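Local structure of succinate-semialdehyde dehydrogenase (Streptococcus pyogenes MGAS1882, 4OGD) at residues F146-P151 and S445-H450. The protein probably oxidises succinic semialdehyde to succinate with NADP+ as its cofactor, as a member of the aldehyde dehydrogenase family. Sequence-based numbering, arbitrary orientation.
Sequences FIVGNP and SFVNEH
Asn150 and Phe446 meet where a Schellman motif closes helix 136-148 of the aldehyde dehydrogenase fold, beside 445-450, which runs into the C-terminal strand 448-455. This pairing illustrates how a residue just after a helix end can join a segment far along the chain through a buried side-chain amide. Gly149, with positive phi, ends the helix: its N bonds to Phe146 O, and Asn150 N reaches back to Asn145 O. Beyond that turn Asn150 points its CB toward 445-450, and its ND2 donates to Phe446 O at 3.0 Å. The bond is fairly straight, with an N-H...O angle of 155°. The oxygen lies almost in the amide plane, yet the donor sits 50° above the carbonyl plane. Thr122 OG1 also bonds to this oxygen. On the other branch of the amide, OD1 accepts from the backbone N of Thr122 and of Gly123, while ND2 has a further bond to Asn145 OD1; partners at both ends fix the amide's rotation.

The apolar half lacks such directional bonds: Val148 and Val447 touch through a single methyl pair, although Leu103 of helix 78-103 also packs on Val148. Ser445 and Glu449, partly exposed, mark the more open side. Farther along the strand, Asn448 and His450 bond Thr409 and Ser412 of the second subunit. Val148 chi1 of 78° puts CG1 between the backbone N and the carbonyl carbon, leaving CG2 as the methyl 3.9 Å from Val447 CG1.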
loop_
_atom_site.group_PDB
_atom_site.type_symbol
_atom_site.label_atom_id
_atom_site.label_comp_id
_atom_site.label_asym_id
_atom_site.label_seq_id
_atom_site.Cartn_x
_atom_site.Cartn_y
_atom_site.Cartn_z
ATOM N N PHE A 146 -1.701 -10.817 14.061
ATOM C CA PHE A 146 -2.358 -11.571 15.117
ATOM C C PHE A 146 -2.881 -10.616 16.188
ATOM O O PHE A 146 -4.021 -10.746 16.657
ATOM C CB PHE A 146 -1.370 -12.571 15.708
ATOM C CG PHE A 146 -1.936 -13.421 16.813
ATOM C CD1 PHE A 146 -3.031 -14.245 16.587
ATOM C CD2 PHE A 146 -1.344 -13.418 18.069
ATOM C CE1 PHE A 146 -3.542 -15.039 17.604
ATOM C CE2 PHE A 146 -1.847 -14.210 19.091
ATOM C CZ PHE A 146 -2.950 -15.017 18.856
ATOM N N ILE A 147 -2.059 -9.639 16.562
ATOM C CA ILE A 147 -2.471 -8.648 17.551
ATOM C C ILE A 147 -3.726 -7.848 17.128
ATOM O O ILE A 147 -4.672 -7.724 17.907
ATOM C CB ILE A 147 -1.303 -7.715 17.940
ATOM C CG1 ILE A 147 -0.258 -8.494 18.749
ATOM C CG2 ILE A 147 -1.809 -6.519 18.728
ATOM C CD1 ILE A 147 -0.820 -9.137 20.024
ATOM N N VAL A 148 -3.749 -7.322 15.904
ATOM C CA VAL A 148 -4.928 -6.555 15.471
ATOM C C VAL A 148 -6.155 -7.450 15.284
ATOM O O VAL A 148 -7.299 -6.996 15.423
ATOM C CB VAL A 148 -4.676 -5.702 14.204
ATOM C CG1 VAL A 148 -4.720 -6.556 12.953
ATOM C CG2 VAL A 148 -5.730 -4.597 14.099
ATOM N N GLY A 149 -5.923 -8.729 14.999
ATOM C CA GLY A 149 -7.020 -9.664 14.803
ATOM C C GLY A 149 -7.282 -10.068 13.358
ATOM O O GLY A 149 -8.414 -10.371 13.002
ATOM N N ASN A 150 -6.245 -10.056 12.526
ATOM C CA ASN A 150 -6.332 -10.591 11.164
ATOM C C ASN A 150 -5.769 -12.002 11.165
ATOM O O ASN A 150 -4.545 -12.170 11.281
ATOM C CB ASN A 150 -5.475 -9.775 10.180
ATOM C CG ASN A 150 -6.014 -8.383 9.911
ATOM O OD1 ASN A 150 -7.207 -8.133 9.991
ATOM N ND2 ASN A 150 -5.119 -7.468 9.568
ATOM N N PRO A 151 -6.636 -13.027 11.043
ATOM C CA PRO A 151 -6.110 -14.391 10.899
ATOM C C PRO A 151 -5.221 -14.481 9.654
ATOM O O PRO A 151 -5.420 -13.718 8.699
ATOM C CB PRO A 151 -7.381 -15.243 10.719
ATOM C CG PRO A 151 -8.493 -14.415 11.336
ATOM C CD PRO A 151 -8.110 -12.993 10.949
ATOM N N SER A 445 -0.260 -2.024 8.202
ATOM C CA SER A 445 -0.355 -2.350 6.781
ATOM C C SER A 445 -1.720 -2.879 6.375
ATOM O O SER A 445 -2.239 -2.503 5.322
ATOM C CB SER A 445 0.710 -3.365 6.383
ATOM O OG SER A 445 1.994 -2.824 6.600
ATOM N N PHE A 446 -2.296 -3.742 7.206
ATOM C CA PHE A 446 -3.595 -4.331 6.892
ATOM C C PHE A 446 -4.656 -4.009 7.935
ATOM O O PHE A 446 -5.565 -4.809 8.207
ATOM C CB PHE A 446 -3.445 -5.832 6.621
ATOM C CG PHE A 446 -2.460 -6.134 5.525
ATOM C CD1 PHE A 446 -2.804 -5.924 4.196
ATOM C CD2 PHE A 446 -1.180 -6.577 5.827
ATOM C CE1 PHE A 446 -1.907 -6.185 3.187
ATOM C CE2 PHE A 446 -0.262 -6.839 4.818
ATOM C CZ PHE A 446 -0.624 -6.639 3.492
ATOM N N VAL A 447 -4.543 -2.815 8.506
ATOM C CA VAL A 447 -5.581 -2.324 9.404
ATOM C C VAL A 447 -6.473 -1.338 8.677
ATOM O O VAL A 447 -6.031 -0.624 7.767
ATOM C CB VAL A 447 -5.015 -1.660 10.686
ATOM C CG1 VAL A 447 -3.939 -2.528 11.326
ATOM C CG2 VAL A 447 -4.510 -0.268 10.405
ATOM N N ASN A 448 -7.738 -1.327 9.076
ATOM C CA ASN A 448 -8.701 -0.365 8.585
ATOM C C ASN A 448 -8.592 0.841 9.492
ATOM O O ASN A 448 -8.960 0.785 10.672
ATOM C CB ASN A 448 -10.111 -0.973 8.653
ATOM C CG ASN A 448 -11.211 0.046 8.418
ATOM O OD1 ASN A 448 -10.950 1.174 7.996
ATOM N ND2 ASN A 448 -12.458 -0.354 8.687
ATOM N N GLU A 449 -8.060 1.919 8.943
ATOM C CA GLU A 449 -8.039 3.198 9.642
ATOM C C GLU A 449 -9.419 3.803 9.428
ATOM O O GLU A 449 -9.722 4.349 8.371
ATOM C CB GLU A 449 -6.906 4.082 9.117
ATOM C CG GLU A 449 -5.520 3.526 9.486
ATOM C CD GLU A 449 -4.456 3.764 8.425
ATOM O OE1 GLU A 449 -4.730 3.538 7.226
ATOM O OE2 GLU A 449 -3.327 4.173 8.787
ATOM N N HIS A 450 -10.267 3.655 10.440
ATOM C CA HIS A 450 -11.702 3.896 10.303
ATOM C C HIS A 450 -12.061 5.231 10.938
ATOM O O HIS A 450 -12.034 5.367 12.164
ATOM C CB HIS A 450 -12.442 2.747 11.002
ATOM C CG HIS A 450 -13.938 2.820 10.933
ATOM N ND1 HIS A 450 -14.735 1.783 11.374
ATOM C CD2 HIS A 450 -14.786 3.786 10.500
ATOM C CE1 HIS A 450 -16.005 2.107 11.218
ATOM N NE2 HIS A 450 -16.065 3.311 10.679
#